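Local coordinates for tumor necrosis factor ligand superfamily member 9 (PDB 6MKB), which acts as a cytokine that binds the receptor TNFRSF9 (4-1BB) through its extracellular TNF homology domain and induces proliferation of activated T cells, at residues V93-N98 / W119-L124; Y61-L66 / G160-K165; D55-Y60 / K165-W170; L87-Q92 / A127-S132. All coordinates share one frame; numbering follows the deposited sequence.

All four contacts belong to the TNF homology domain, a sandwich of antiparallel strands. Strand 58-70 is the common thread: interaction 2 pairs it with strand 149-166, interaction 3 carries the same pairing on toward the C terminus, with centres about 14 Å apart and Lys165 shared, and interaction 1 lays a loop against strand 115-125 on its other edge. Interaction 4 belongs to the facing layer. Its centre is about 13 Å from that of interaction 2, and the two meet in the core, where Leu161 CD2 lies 3.7 Å from Leu131 CD2. Phe96 of interaction 1 packs on Ala89 of interaction 4. Interactions 1, 2 and 3 also touch the second subunit; interaction 4 does not.

Interaction 1 of 4, residues V93-N98 / W119-L124; sequences VDDFDN and WSQLLL
Val93 and Leu123 make the apolar centre of this contact, with Val93 CG2 3.5 Å from Leu123 CD2 and the two side chains crossing at about a right angle. The same leucine methyl is approached by Asp95 OD1 at 3.6 Å. Two residues earlier, the Asp95 and Gln121 side chains come from opposite directions, their carboxylate and amide planes turned 45° apart, and OD2 of Asp95 stands 3.4 Å from NE2 of Gln121. Asp95 points its carboxylate at the strand because CG sits between its backbone N and carbonyl carbon (chi1 78°). A type I turn from Val93 to Phe96, closed by Phe96 N to Val93 O at 2.7 Å, sets both loop residues over the strand. Leu99 packs on Val93, Gln121 and Leu123, while backbone hydrogen bonds of Gln121 with Val62 and of Leu123 with Tyr60 tie strand 115-125 to strand 58-70 along one edge. The loop after strand 80-90 thus rests on the sandwich through a small buried apolar patch, with a more polar, exposed margin at Asp95.

Interaction 2 of 4, residues Y61-L66 / G160-K165; sequences YVFLEL and GLFLVK
Tyr61 swings CG anti to the main-chain N (chi1 177°) and Phe162 tucks its CG between N and carbonyl carbon, torsions that send both side chains the same way, ring beside ring. The ring planes lie within 5° of each other but are displaced laterally, with little overlap: Phe162 CZ lies over the rim of the tyrosine ring, 3.3 Å from Tyr61 CD1, while Tyr61 CB makes a CH-pi contact with the phenylalanine face. Phe63 lays its ring over Gly160, whose CA is 3.8 Å from the ring centroid. These residues join strands 58-70 and 149-166, antiparallel neighbours in the TNF sandwich. Two hydrogen-bonded pairs, Tyr61 with Phe162 and Phe63 with Gly160, flank the non-hydrogen-bonded pair Val62 and Leu161. Phe63 N to Gly160 O is nearly straight (2.9 Å, 175°), although the donor stands above the carbonyl plane. The face carrying Val62 and Leu161 turns to the core; on the aromatic face, Phe162 stacks on Phe162 of the second subunit, and Tyr61 meets Phe63 of that subunit.

Interaction 3 of 4, residues D55-Y60 / K165-W170; sequences DSPGLY and KPDNPW
Lys165 meets Leu59 as an antiparallel hydrogen-bonded pair: Leu59 N donates to Lys165 O at 2.8 Å, and Lys165 N returns a longer bond of 3.2 Å to Leu59 O, where it lies in the carbonyl plane on a lone pair. Both side chains leave on the same face of the sheet. The lysine chain bends at chi3 and chi4 (47° and 76°), which brings its aliphatic part back over the leucine, with CE 4.0 Å from Leu59 CD2. A classic beta bulge is formed here, since Val164 and Lys165 both face Leu59. Pro166 follows opposite Gly58 in a non-hydrogen-bonded pair, their CA atoms 4.2 Å apart, and its CB points away from the partner segment. With no side chain in the way, Gly58 brings its CA within 3.2 Å of Lys165 O, and the backbones fit closely. At Asp167 the pairing ends with a bond from its N to Pro57 O of 3.0 Å, the donor standing above the carbonyl plane. Its CB packs against Pro57 CG at 3.7 Å, the two side chains crossing at about a right angle. In the fold, this is the end of the pairing of strands 58-70 and 149-166. Strand 115-125 flanks strand 58-70 through Leu124 on Leu59 and Leu125 on Tyr60, and Pro166 packs on Pro8 of the second subunit.

Interaction 4 of 4, residues L87-Q92 / A127-S132; sequences LQAKPQ and AGHRLS
Ala89 and Leu131 form the closely packed side of this strand pair, with Ala89 CB 3.7 Å from Leu131 CD1. Leu87 adds its CD1 at 3.8 Å from Leu131 CG, helped by a CG anti to the backbone N (chi1 -177°) that brings this methyl against its partner. Both leucines reach Phe159 of strand 149-166 in the core. Next to them the His129 ring takes Pro91 CD over the centre of one face, a CH-pi contact of 3.7 Å to the ring centroid, with Ala89 CB at its edge. Strands 80-90 and 129-140 run antiparallel here, in the layer of the TNF sandwich facing strand 58-70, and Gly128 and His129 sit together opposite Val54 in a G1 bulge. The other sheet face is polar. Buried Ser132 gives its OG hydrogen to Gln88 OE1 at 2.7 Å, in the carbonyl plane on a lone pair. Toward solvent, the Lys90 and Arg130 backbones are hydrogen-bonded both ways, but the side chains meet each other only at CB, 4.0 Å apart; their extended chains run on to salt bridges with Glu51, and Arg130 also reaches Glu46. A water donates to both Lys90 O and Gly128 O, each at 2.7 Å, linking the segments.

Interaction 1 of 4, residues V93-N98 / W119-L124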
loop_
_atom_site.group_PDB
_atom_site.type_symbol
_atom_site.label_atom_id
_atom_site.label_comp_id
_atom_site.label_asym_id
_atom_site.label_seq_id
_atom_site.Cartn_x
_atom_site.Cartn_y
_atom_site.Cartn_z
ATOM N N VAL B 93 -10.748 -16.598 1.832
ATOM C CA VAL B 93 -11.788 -15.569 1.930
ATOM C C VAL B 93 -12.574 -15.610 0.603
ATOM O O VAL B 93 -12.040 -16.113 -0.382
ATOM C CB VAL B 93 -11.252 -14.157 2.312
ATOM C CG1 VAL B 93 -10.302 -14.222 3.515
ATOM C CG2 VAL B 93 -10.582 -13.473 1.129
ATOM N N ASP B 94 -13.845 -15.133 0.588
ATOM C CA ASP B 94 -14.786 -15.108 -0.569
ATOM C C ASP B 94 -14.126 -14.772 -1.943
ATOM O O ASP B 94 -14.614 -15.234 -2.981
ATOM C CB ASP B 94 -15.930 -14.102 -0.303
ATOM C CG ASP B 94 -17.148 -14.224 -1.215
ATOM O OD1 ASP B 94 -17.701 -15.348 -1.331
ATOM O OD2 ASP B 94 -17.568 -13.192 -1.790
ATOM N N ASP B 95 -13.028 -13.981 -1.933
ATOM C CA ASP B 95 -12.295 -13.549 -3.128
ATOM C C ASP B 95 -10.782 -13.934 -3.082
ATOM O O ASP B 95 -9.998 -13.369 -3.860
ATOM C CB ASP B 95 -12.457 -12.020 -3.320
ATOM C CG ASP B 95 -11.590 -11.166 -2.404
ATOM O OD1 ASP B 95 -11.859 -11.147 -1.176
ATOM O OD2 ASP B 95 -10.638 -10.524 -2.915
ATOM N N PHE B 96 -10.381 -14.896 -2.197
ATOM C CA PHE B 96 -8.985 -15.356 -2.097
ATOM C C PHE B 96 -8.693 -16.296 -3.273
ATOM O O PHE B 96 -8.715 -17.531 -3.200
ATOM C CB PHE B 96 -8.590 -15.955 -0.715
ATOM C CG PHE B 96 -7.224 -16.617 -0.611
ATOM C CD1 PHE B 96 -6.138 -16.146 -1.350
ATOM C CD2 PHE B 96 -7.018 -17.690 0.247
ATOM C CE1 PHE B 96 -4.900 -16.793 -1.295
ATOM C CE2 PHE B 96 -5.771 -18.324 0.316
ATOM C CZ PHE B 96 -4.720 -17.865 -0.445
ATOM N N ASP B 97 -8.452 -15.618 -4.371
ATOM C CA ASP B 97 -8.057 -16.022 -5.700
ATOM C C ASP B 97 -7.215 -14.857 -6.163
ATOM O O ASP B 97 -7.714 -13.725 -6.221
ATOM C CB ASP B 97 -9.287 -16.251 -6.582
ATOM N N ASN B 98 -5.906 -15.100 -6.321
ATOM C CA ASN B 98 -4.858 -14.150 -6.701
ATOM C C ASN B 98 -4.780 -12.932 -5.732
ATOM O O ASN B 98 -4.590 -11.794 -6.180
ATOM C CB ASN B 98 -4.931 -13.706 -8.197
ATOM C CG ASN B 98 -6.237 -13.115 -8.688
ATOM O OD1 ASN B 98 -7.038 -13.786 -9.353
ATOM N ND2 ASN B 98 -6.485 -11.849 -8.364
ATOM N N TRP B 119 0.739 -3.076 -1.263
ATOM C CA TRP B 119 -0.529 -3.685 -1.625
ATOM C C TRP B 119 -1.456 -3.667 -0.417
ATOM O O TRP B 119 -0.993 -3.801 0.721
ATOM C CB TRP B 119 -0.276 -5.131 -2.097
ATOM C CG TRP B 119 -1.493 -5.989 -2.341
ATOM C CD1 TRP B 119 -2.055 -6.282 -3.546
ATOM C CD2 TRP B 119 -2.210 -6.771 -1.365
ATOM N NE1 TRP B 119 -3.082 -7.186 -3.384
ATOM C CE2 TRP B 119 -3.192 -7.510 -2.061
ATOM C CE3 TRP B 119 -2.100 -6.937 0.036
ATOM C CZ2 TRP B 119 -4.078 -8.365 -1.413
ATOM C CZ3 TRP B 119 -2.977 -7.794 0.682
ATOM C CH2 TRP B 119 -3.955 -8.490 -0.034
ATOM N N SER B 120 -2.764 -3.558 -0.655
ATOM C CA SER B 120 -3.734 -3.633 0.444
ATOM C C SER B 120 -5.064 -4.135 -0.046
ATOM O O SER B 120 -5.395 -3.989 -1.223
ATOM C CB SER B 120 -3.906 -2.296 1.168
ATOM O OG SER B 120 -4.416 -1.276 0.327
ATOM N N GLN B 121 -5.823 -4.747 0.872
ATOM C CA GLN B 121 -7.168 -5.213 0.619
ATOM C C GLN B 121 -7.957 -5.247 1.917
ATOM O O GLN B 121 -7.425 -5.672 2.953
ATOM C CB GLN B 121 -7.165 -6.599 -0.047
ATOM C CG GLN B 121 -8.415 -6.839 -0.894
ATOM C CD GLN B 121 -8.031 -7.082 -2.329
ATOM O OE1 GLN B 121 -7.682 -6.147 -3.078
ATOM N NE2 GLN B 121 -8.035 -8.336 -2.730
ATOM N N LEU B 122 -9.235 -4.834 1.854
ATOM C CA LEU B 122 -10.140 -4.923 2.980
ATOM C C LEU B 122 -10.775 -6.303 2.899
ATOM O O LEU B 122 -11.379 -6.641 1.880
ATOM C CB LEU B 122 -11.166 -3.785 2.942
ATOM C CG LEU B 122 -10.679 -2.401 3.407
ATOM C CD1 LEU B 122 -11.570 -1.294 2.842
ATOM C CD2 LEU B 122 -10.618 -2.303 4.945
ATOM N N LEU B 123 -10.550 -7.140 3.916
ATOM C CA LEU B 123 -11.034 -8.527 3.913
ATOM C C LEU B 123 -11.857 -8.884 5.143
ATOM O O LEU B 123 -11.524 -8.486 6.266
ATOM C CB LEU B 123 -9.831 -9.510 3.839
ATOM C CG LEU B 123 -8.943 -9.469 2.579
ATOM C CD1 LEU B 123 -7.600 -10.119 2.847
ATOM C CD2 LEU B 123 -9.602 -10.155 1.414
ATOM N N LEU B 124 -12.909 -9.684 4.927
ATOM C CA LEU B 124 -13.716 -10.221 6.020
ATOM C C LEU B 124 -13.005 -11.453 6.564
ATOM O O LEU B 124 -12.825 -12.445 5.845
ATOM C CB LEU B 124 -15.146 -10.567 5.586
ATOM C CG LEU B 124 -16.119 -9.421 5.358
ATOM C CD1 LEU B 124 -17.379 -9.949 4.737
ATOM C CD2 LEU B 124 -16.419 -8.666 6.657
#

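Interaction 2 of 4, residues Y61-L66 / G160-K165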
loop_
_atom_site.group_PDB
_atom_site.type_symbol
_atom_site.label_atom_id
_atom_site.label_comp_id
_atom_site.label_asym_id
_atom_site.label_seq_id
_atom_site.Cartn_x
_atom_site.Cartn_y
_atom_site.Cartn_z
ATOM N N TYR B 61 -8.116 -4.404 7.343
ATOM C CA TYR B 61 -7.330 -3.816 6.282
ATOM C C TYR B 61 -6.033 -4.600 6.307
ATOM O O TYR B 61 -5.303 -4.521 7.297
ATOM C CB TYR B 61 -7.134 -2.326 6.539
ATOM C CG TYR B 61 -6.259 -1.602 5.536
ATOM C CD1 TYR B 61 -4.871 -1.710 5.586
ATOM C CD2 TYR B 61 -6.805 -0.701 4.633
ATOM C CE1 TYR B 61 -4.059 -1.004 4.705
ATOM C CE2 TYR B 61 -6.001 0.038 3.776
ATOM C CZ TYR B 61 -4.630 -0.142 3.789
ATOM O OH TYR B 61 -3.826 0.572 2.923
ATOM N N VAL B 62 -5.797 -5.454 5.300
ATOM C CA VAL B 62 -4.592 -6.283 5.258
ATOM C C VAL B 62 -3.637 -5.638 4.280
ATOM O O VAL B 62 -4.071 -5.159 3.224
ATOM C CB VAL B 62 -4.910 -7.756 4.904
ATOM C CG1 VAL B 62 -3.699 -8.648 5.167
ATOM C CG2 VAL B 62 -6.119 -8.259 5.679
ATOM N N PHE B 63 -2.348 -5.556 4.648
ATOM C CA PHE B 63 -1.347 -4.911 3.803
ATOM C C PHE B 63 -0.090 -5.757 3.691
ATOM O O PHE B 63 0.269 -6.506 4.603
ATOM C CB PHE B 63 -1.013 -3.488 4.302
ATOM C CG PHE B 63 -0.418 -3.390 5.689
ATOM C CD1 PHE B 63 0.963 -3.476 5.885
ATOM C CD2 PHE B 63 -1.229 -3.167 6.798
ATOM C CE1 PHE B 63 1.512 -3.411 7.173
ATOM C CE2 PHE B 63 -0.674 -3.075 8.081
ATOM C CZ PHE B 63 0.689 -3.192 8.259
ATOM N N LEU B 64 0.570 -5.605 2.533
ATOM C CA LEU B 64 1.836 -6.194 2.125
ATOM C C LEU B 64 2.690 -5.115 1.534
ATOM O O LEU B 64 2.196 -4.306 0.742
ATOM C CB LEU B 64 1.650 -7.301 1.090
ATOM C CG LEU B 64 0.920 -8.573 1.514
ATOM C CD1 LEU B 64 0.569 -9.440 0.265
ATOM C CD2 LEU B 64 1.756 -9.390 2.506
ATOM N N GLU B 65 3.979 -5.103 1.897
ATOM C CA GLU B 65 4.930 -4.176 1.311
ATOM C C GLU B 65 6.212 -4.924 0.965
ATOM O O GLU B 65 6.906 -5.386 1.860
ATOM C CB GLU B 65 5.203 -2.994 2.228
ATOM C CG GLU B 65 6.090 -1.970 1.541
ATOM C CD GLU B 65 6.188 -0.636 2.240
ATOM O OE1 GLU B 65 6.941 0.225 1.733
ATOM O OE2 GLU B 65 5.526 -0.449 3.288
ATOM N N LEU B 66 6.458 -5.114 -0.334
ATOM C CA LEU B 66 7.621 -5.794 -0.859
ATOM C C LEU B 66 8.738 -4.808 -1.085
ATOM O O LEU B 66 8.547 -3.801 -1.775
ATOM C CB LEU B 66 7.295 -6.516 -2.175
ATOM C CG LEU B 66 8.454 -7.268 -2.881
ATOM C CD1 LEU B 66 9.013 -8.399 -2.002
ATOM C CD2 LEU B 66 7.989 -7.855 -4.212
ATOM N N GLY B 160 1.093 -6.978 7.511
ATOM C CA GLY B 160 0.254 -6.697 8.666
ATOM C C GLY B 160 -1.212 -6.522 8.341
ATOM O O GLY B 160 -1.647 -6.789 7.218
ATOM N N LEU B 161 -1.972 -6.074 9.339
ATOM C CA LEU B 161 -3.414 -5.829 9.262
ATOM C C LEU B 161 -3.871 -5.016 10.438
ATOM O O LEU B 161 -3.121 -4.822 11.404
ATOM C CB LEU B 161 -4.287 -7.124 9.158
ATOM C CG LEU B 161 -3.911 -8.408 9.954
ATOM C CD1 LEU B 161 -3.824 -8.177 11.418
ATOM C CD2 LEU B 161 -4.934 -9.457 9.758
ATOM N N PHE B 162 -5.099 -4.513 10.333
ATOM C CA PHE B 162 -5.769 -3.796 11.387
ATOM C C PHE B 162 -7.272 -3.969 11.287
ATOM O O PHE B 162 -7.814 -4.000 10.192
ATOM C CB PHE B 162 -5.388 -2.319 11.454
ATOM C CG PHE B 162 -5.307 -1.467 10.225
ATOM C CD1 PHE B 162 -6.429 -0.793 9.757
ATOM C CD2 PHE B 162 -4.068 -1.167 9.645
ATOM C CE1 PHE B 162 -6.319 0.121 8.686
ATOM C CE2 PHE B 162 -3.962 -0.259 8.577
ATOM C CZ PHE B 162 -5.080 0.396 8.120
ATOM N N LEU B 163 -7.942 -4.102 12.444
ATOM C CA LEU B 163 -9.382 -4.246 12.510
ATOM C C LEU B 163 -10.036 -2.892 12.281
ATOM O O LEU B 163 -9.829 -1.958 13.057
ATOM C CB LEU B 163 -9.823 -4.879 13.844
ATOM C CG LEU B 163 -11.338 -5.095 14.068
ATOM C CD1 LEU B 163 -11.960 -5.942 12.940
ATOM C CD2 LEU B 163 -11.585 -5.780 15.408
ATOM N N VAL B 164 -10.831 -2.810 11.212
ATOM C CA VAL B 164 -11.547 -1.622 10.735
ATOM C C VAL B 164 -13.004 -1.645 11.237
ATOM O O VAL B 164 -13.555 -0.615 11.621
ATOM C CB VAL B 164 -11.448 -1.599 9.176
ATOM C CG1 VAL B 164 -12.512 -0.742 8.529
ATOM C CG2 VAL B 164 -10.057 -1.175 8.722
ATOM N N LYS B 165 -13.631 -2.806 11.206
ATOM C CA LYS B 165 -15.014 -2.933 11.624
ATOM C C LYS B 165 -15.241 -4.309 12.279
ATOM O O LYS B 165 -15.239 -5.321 11.574
ATOM C CB LYS B 165 -15.950 -2.711 10.412
ATOM C CG LYS B 165 -17.432 -2.754 10.728
ATOM C CD LYS B 165 -18.316 -2.627 9.481
ATOM C CE LYS B 165 -18.040 -3.458 8.227
ATOM N NZ LYS B 165 -18.449 -4.874 8.353
#

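Interaction 3 of 4, residues D55-Y60 / K165-W170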
loop_
_atom_site.group_PDB
_atom_site.type_symbol
_atom_site.label_atom_id
_atom_site.label_comp_id
_atom_site.label_asym_id
_atom_site.label_seq_id
_atom_site.Cartn_x
_atom_site.Cartn_y
_atom_site.Cartn_z
ATOM N N ASP B 55 -7.643 -13.224 16.178
ATOM C CA ASP B 55 -8.510 -13.640 17.280
ATOM C C ASP B 55 -10.003 -13.417 17.018
ATOM O O ASP B 55 -10.784 -14.365 17.126
ATOM C CB ASP B 55 -8.114 -12.869 18.543
ATOM C CG ASP B 55 -8.343 -13.520 19.888
ATOM O OD1 ASP B 55 -9.259 -14.376 19.994
ATOM O OD2 ASP B 55 -7.629 -13.150 20.847
ATOM N N SER B 56 -10.411 -12.179 16.734
ATOM C CA SER B 56 -11.831 -11.853 16.592
ATOM C C SER B 56 -12.267 -11.549 15.129
ATOM O O SER B 56 -11.475 -11.028 14.346
ATOM C CB SER B 56 -12.207 -10.696 17.518
ATOM O OG SER B 56 -11.474 -9.523 17.214
ATOM N N PRO B 57 -13.523 -11.898 14.742
ATOM C CA PRO B 57 -13.952 -11.635 13.359
ATOM C C PRO B 57 -14.281 -10.160 13.088
ATOM O O PRO B 57 -14.696 -9.399 13.983
ATOM C CB PRO B 57 -15.209 -12.490 13.218
ATOM C CG PRO B 57 -15.774 -12.529 14.612
ATOM C CD PRO B 57 -14.603 -12.544 15.529
ATOM N N GLY B 58 -14.146 -9.795 11.822
ATOM C CA GLY B 58 -14.456 -8.463 11.341
ATOM C C GLY B 58 -13.820 -8.130 10.015
ATOM O O GLY B 58 -13.253 -9.001 9.346
ATOM N N LEU B 59 -13.926 -6.855 9.633
ATOM C CA LEU B 59 -13.350 -6.317 8.409
ATOM C C LEU B 59 -11.955 -5.788 8.736
ATOM O O LEU B 59 -11.806 -4.867 9.548
ATOM C CB LEU B 59 -14.256 -5.222 7.814
ATOM C CG LEU B 59 -13.872 -4.684 6.438
ATOM C CD1 LEU B 59 -14.075 -5.746 5.336
ATOM C CD2 LEU B 59 -14.651 -3.411 6.128
ATOM N N TYR B 60 -10.931 -6.422 8.154
ATOM C CA TYR B 60 -9.543 -6.049 8.388
ATOM C C TYR B 60 -8.937 -5.437 7.147
ATOM O O TYR B 60 -9.185 -5.909 6.034
ATOM C CB TYR B 60 -8.687 -7.278 8.802
ATOM C CG TYR B 60 -8.910 -7.774 10.214
ATOM C CD1 TYR B 60 -9.996 -8.594 10.523
ATOM C CD2 TYR B 60 -8.017 -7.458 11.234
ATOM C CE1 TYR B 60 -10.207 -9.057 11.822
ATOM C CE2 TYR B 60 -8.211 -7.925 12.535
ATOM C CZ TYR B 60 -9.319 -8.711 12.829
ATOM O OH TYR B 60 -9.527 -9.166 14.113
ATOM N N LYS B 165 -13.631 -2.806 11.206
ATOM C CA LYS B 165 -15.014 -2.933 11.624
ATOM C C LYS B 165 -15.241 -4.309 12.279
ATOM O O LYS B 165 -15.239 -5.321 11.574
ATOM C CB LYS B 165 -15.950 -2.711 10.412
ATOM C CG LYS B 165 -17.432 -2.754 10.728
ATOM C CD LYS B 165 -18.316 -2.627 9.481
ATOM C CE LYS B 165 -18.040 -3.458 8.227
ATOM N NZ LYS B 165 -18.449 -4.874 8.353
ATOM N N PRO B 166 -15.494 -4.363 13.606
ATOM C CA PRO B 166 -15.763 -5.660 14.253
ATOM C C PRO B 166 -17.033 -6.307 13.723
ATOM O O PRO B 166 -17.922 -5.636 13.213
ATOM C CB PRO B 166 -15.908 -5.294 15.739
ATOM C CG PRO B 166 -15.208 -3.960 15.875
ATOM C CD PRO B 166 -15.535 -3.267 14.594
ATOM N N ASP B 167 -17.093 -7.621 13.808
ATOM C CA ASP B 167 -18.240 -8.360 13.313
ATOM C C ASP B 167 -19.508 -8.057 14.079
ATOM O O ASP B 167 -19.489 -7.867 15.308
ATOM C CB ASP B 167 -17.983 -9.868 13.367
ATOM C CG ASP B 167 -18.891 -10.636 12.435
ATOM O OD1 ASP B 167 -18.767 -10.443 11.195
ATOM O OD2 ASP B 167 -19.744 -11.417 12.940
ATOM N N ASN B 168 -20.616 -8.050 13.322
ATOM C CA ASN B 168 -21.963 -7.904 13.809
ATOM C C ASN B 168 -22.601 -9.285 13.721
ATOM O O ASN B 168 -22.682 -9.856 12.633
ATOM C CB ASN B 168 -22.714 -6.849 13.013
ATOM C CG ASN B 168 -24.094 -6.591 13.545
ATOM O OD1 ASN B 168 -25.092 -6.897 12.876
ATOM N ND2 ASN B 168 -24.172 -6.018 14.757
ATOM N N PRO B 169 -22.960 -9.884 14.868
ATOM C CA PRO B 169 -23.467 -11.262 14.848
ATOM C C PRO B 169 -24.844 -11.442 14.212
ATOM O O PRO B 169 -25.118 -12.512 13.691
ATOM C CB PRO B 169 -23.512 -11.631 16.329
ATOM C CG PRO B 169 -23.681 -10.348 17.039
ATOM C CD PRO B 169 -22.881 -9.360 16.249
ATOM N N TRP B 170 -25.702 -10.423 14.275
ATOM C CA TRP B 170 -27.081 -10.456 13.758
ATOM C C TRP B 170 -27.145 -10.783 12.270
ATOM O O TRP B 170 -28.032 -11.529 11.850
ATOM C CB TRP B 170 -27.774 -9.111 14.003
ATOM C CG TRP B 170 -27.734 -8.609 15.415
ATOM C CD1 TRP B 170 -27.970 -9.327 16.555
ATOM C CD2 TRP B 170 -27.593 -7.244 15.823
ATOM N NE1 TRP B 170 -27.930 -8.499 17.649
ATOM C CE2 TRP B 170 -27.729 -7.209 17.227
ATOM C CE3 TRP B 170 -27.398 -6.034 15.131
ATOM C CZ2 TRP B 170 -27.630 -6.012 17.960
ATOM C CZ3 TRP B 170 -27.318 -4.846 15.854
ATOM C CH2 TRP B 170 -27.435 -4.841 17.251
#

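Interaction 4 of 4, residues L87-Q92 / A127-S132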
loop_
_atom_site.group_PDB
_atom_site.type_symbol
_atom_site.label_atom_id
_atom_site.label_comp_id
_atom_site.label_asym_id
_atom_site.label_seq_id
_atom_site.Cartn_x
_atom_site.Cartn_y
_atom_site.Cartn_z
ATOM N N LEU B 87 -0.600 -13.644 -0.402
ATOM C CA LEU B 87 -1.273 -13.769 0.894
ATOM C C LEU B 87 -1.991 -15.095 0.933
ATOM O O LEU B 87 -2.864 -15.312 0.121
ATOM C CB LEU B 87 -2.257 -12.602 1.156
ATOM C CG LEU B 87 -2.976 -12.612 2.544
ATOM C CD1 LEU B 87 -2.012 -12.390 3.694
ATOM C CD2 LEU B 87 -4.072 -11.592 2.594
ATOM N N GLN B 88 -1.596 -15.989 1.853
ATOM C CA GLN B 88 -2.151 -17.335 2.024
ATOM C C GLN B 88 -3.071 -17.353 3.248
ATOM O O GLN B 88 -2.597 -17.280 4.375
ATOM C CB GLN B 88 -1.011 -18.358 2.151
ATOM C CG GLN B 88 -0.042 -18.370 0.946
ATOM C CD GLN B 88 1.294 -19.037 1.222
ATOM O OE1 GLN B 88 1.700 -19.287 2.375
ATOM N NE2 GLN B 88 2.010 -19.342 0.155
ATOM N N ALA B 89 -4.392 -17.392 3.023
ATOM C CA ALA B 89 -5.412 -17.357 4.075
ATOM C C ALA B 89 -6.043 -18.729 4.331
ATOM O O ALA B 89 -6.387 -19.448 3.387
ATOM C CB ALA B 89 -6.497 -16.354 3.715
ATOM N N LYS B 90 -6.177 -19.080 5.630
ATOM C CA LYS B 90 -6.801 -20.299 6.156
ATOM C C LYS B 90 -7.914 -19.905 7.148
ATOM O O LYS B 90 -7.599 -19.473 8.250
ATOM C CB LYS B 90 -5.763 -21.197 6.843
ATOM C CG LYS B 90 -4.962 -22.082 5.905
ATOM C CD LYS B 90 -3.885 -22.855 6.664
ATOM C CE LYS B 90 -2.756 -23.229 5.747
ATOM N NZ LYS B 90 -1.606 -23.797 6.502
ATOM N N PRO B 91 -9.211 -19.991 6.795
ATOM C CA PRO B 91 -9.785 -20.456 5.518
ATOM C C PRO B 91 -9.652 -19.386 4.418
ATOM O O PRO B 91 -9.311 -18.244 4.689
ATOM C CB PRO B 91 -11.254 -20.702 5.883
ATOM C CG PRO B 91 -11.543 -19.642 6.896
ATOM C CD PRO B 91 -10.277 -19.575 7.733
ATOM N N GLN B 92 -9.942 -19.765 3.194
ATOM C CA GLN B 92 -9.956 -18.904 2.037
ATOM C C GLN B 92 -11.029 -17.834 2.222
ATOM O O GLN B 92 -12.121 -18.135 2.718
ATOM C CB GLN B 92 -10.290 -19.810 0.845
ATOM C CG GLN B 92 -10.212 -19.178 -0.513
ATOM C CD GLN B 92 -9.566 -20.133 -1.464
ATOM O OE1 GLN B 92 -10.215 -20.634 -2.375
ATOM N NE2 GLN B 92 -8.280 -20.417 -1.266
ATOM N N ALA B 127 -12.914 -15.655 13.242
ATOM C CA ALA B 127 -12.211 -15.896 14.496
ATOM C C ALA B 127 -11.298 -17.115 14.306
ATOM O O ALA B 127 -11.763 -18.175 13.897
ATOM C CB ALA B 127 -13.215 -16.138 15.625
ATOM N N GLY B 128 -10.006 -16.923 14.535
ATOM C CA GLY B 128 -8.995 -17.962 14.377
ATOM C C GLY B 128 -8.396 -17.999 12.991
ATOM O O GLY B 128 -7.738 -18.979 12.629
ATOM N N HIS B 129 -8.620 -16.931 12.203
ATOM C CA HIS B 129 -8.124 -16.809 10.829
ATOM C C HIS B 129 -6.598 -16.811 10.829
ATOM O O HIS B 129 -5.972 -16.136 11.645
ATOM C CB HIS B 129 -8.680 -15.546 10.137
ATOM C CG HIS B 129 -9.180 -15.793 8.752
ATOM N ND1 HIS B 129 -8.327 -16.170 7.739
ATOM C CD2 HIS B 129 -10.429 -15.694 8.252
ATOM C CE1 HIS B 129 -9.078 -16.293 6.660
ATOM N NE2 HIS B 129 -10.348 -16.026 6.919
ATOM N N ARG B 130 -6.015 -17.619 9.949
ATOM C CA ARG B 130 -4.568 -17.793 9.831
ATOM C C ARG B 130 -4.133 -17.239 8.490
ATOM O O ARG B 130 -4.754 -17.525 7.457
ATOM C CB ARG B 130 -4.168 -19.278 10.001
ATOM C CG ARG B 130 -4.493 -19.771 11.392
ATOM C CD ARG B 130 -4.336 -21.252 11.542
ATOM N NE ARG B 130 -4.217 -21.554 12.959
ATOM C CZ ARG B 130 -3.074 -21.654 13.621
ATOM N NH1 ARG B 130 -1.913 -21.551 12.982
ATOM N NH2 ARG B 130 -3.078 -21.812 14.935
ATOM N N LEU B 131 -3.104 -16.391 8.526
ATOM C CA LEU B 131 -2.568 -15.691 7.372
ATOM C C LEU B 131 -1.056 -15.871 7.312
ATOM O O LEU B 131 -0.357 -15.562 8.266
ATOM C CB LEU B 131 -2.925 -14.197 7.508
ATOM C CG LEU B 131 -4.067 -13.562 6.692
ATOM C CD1 LEU B 131 -5.269 -14.406 6.589
ATOM C CD2 LEU B 131 -4.484 -12.250 7.306
ATOM N N SER B 132 -0.563 -16.421 6.221
ATOM C CA SER B 132 0.861 -16.588 5.972
ATOM C C SER B 132 1.164 -15.901 4.626
ATOM O O SER B 132 0.230 -15.555 3.890
ATOM C CB SER B 132 1.268 -18.065 5.998
ATOM O OG SER B 132 0.815 -18.799 4.875
HETATM O O HOH W 1 -7.967 -20.726 10.558
#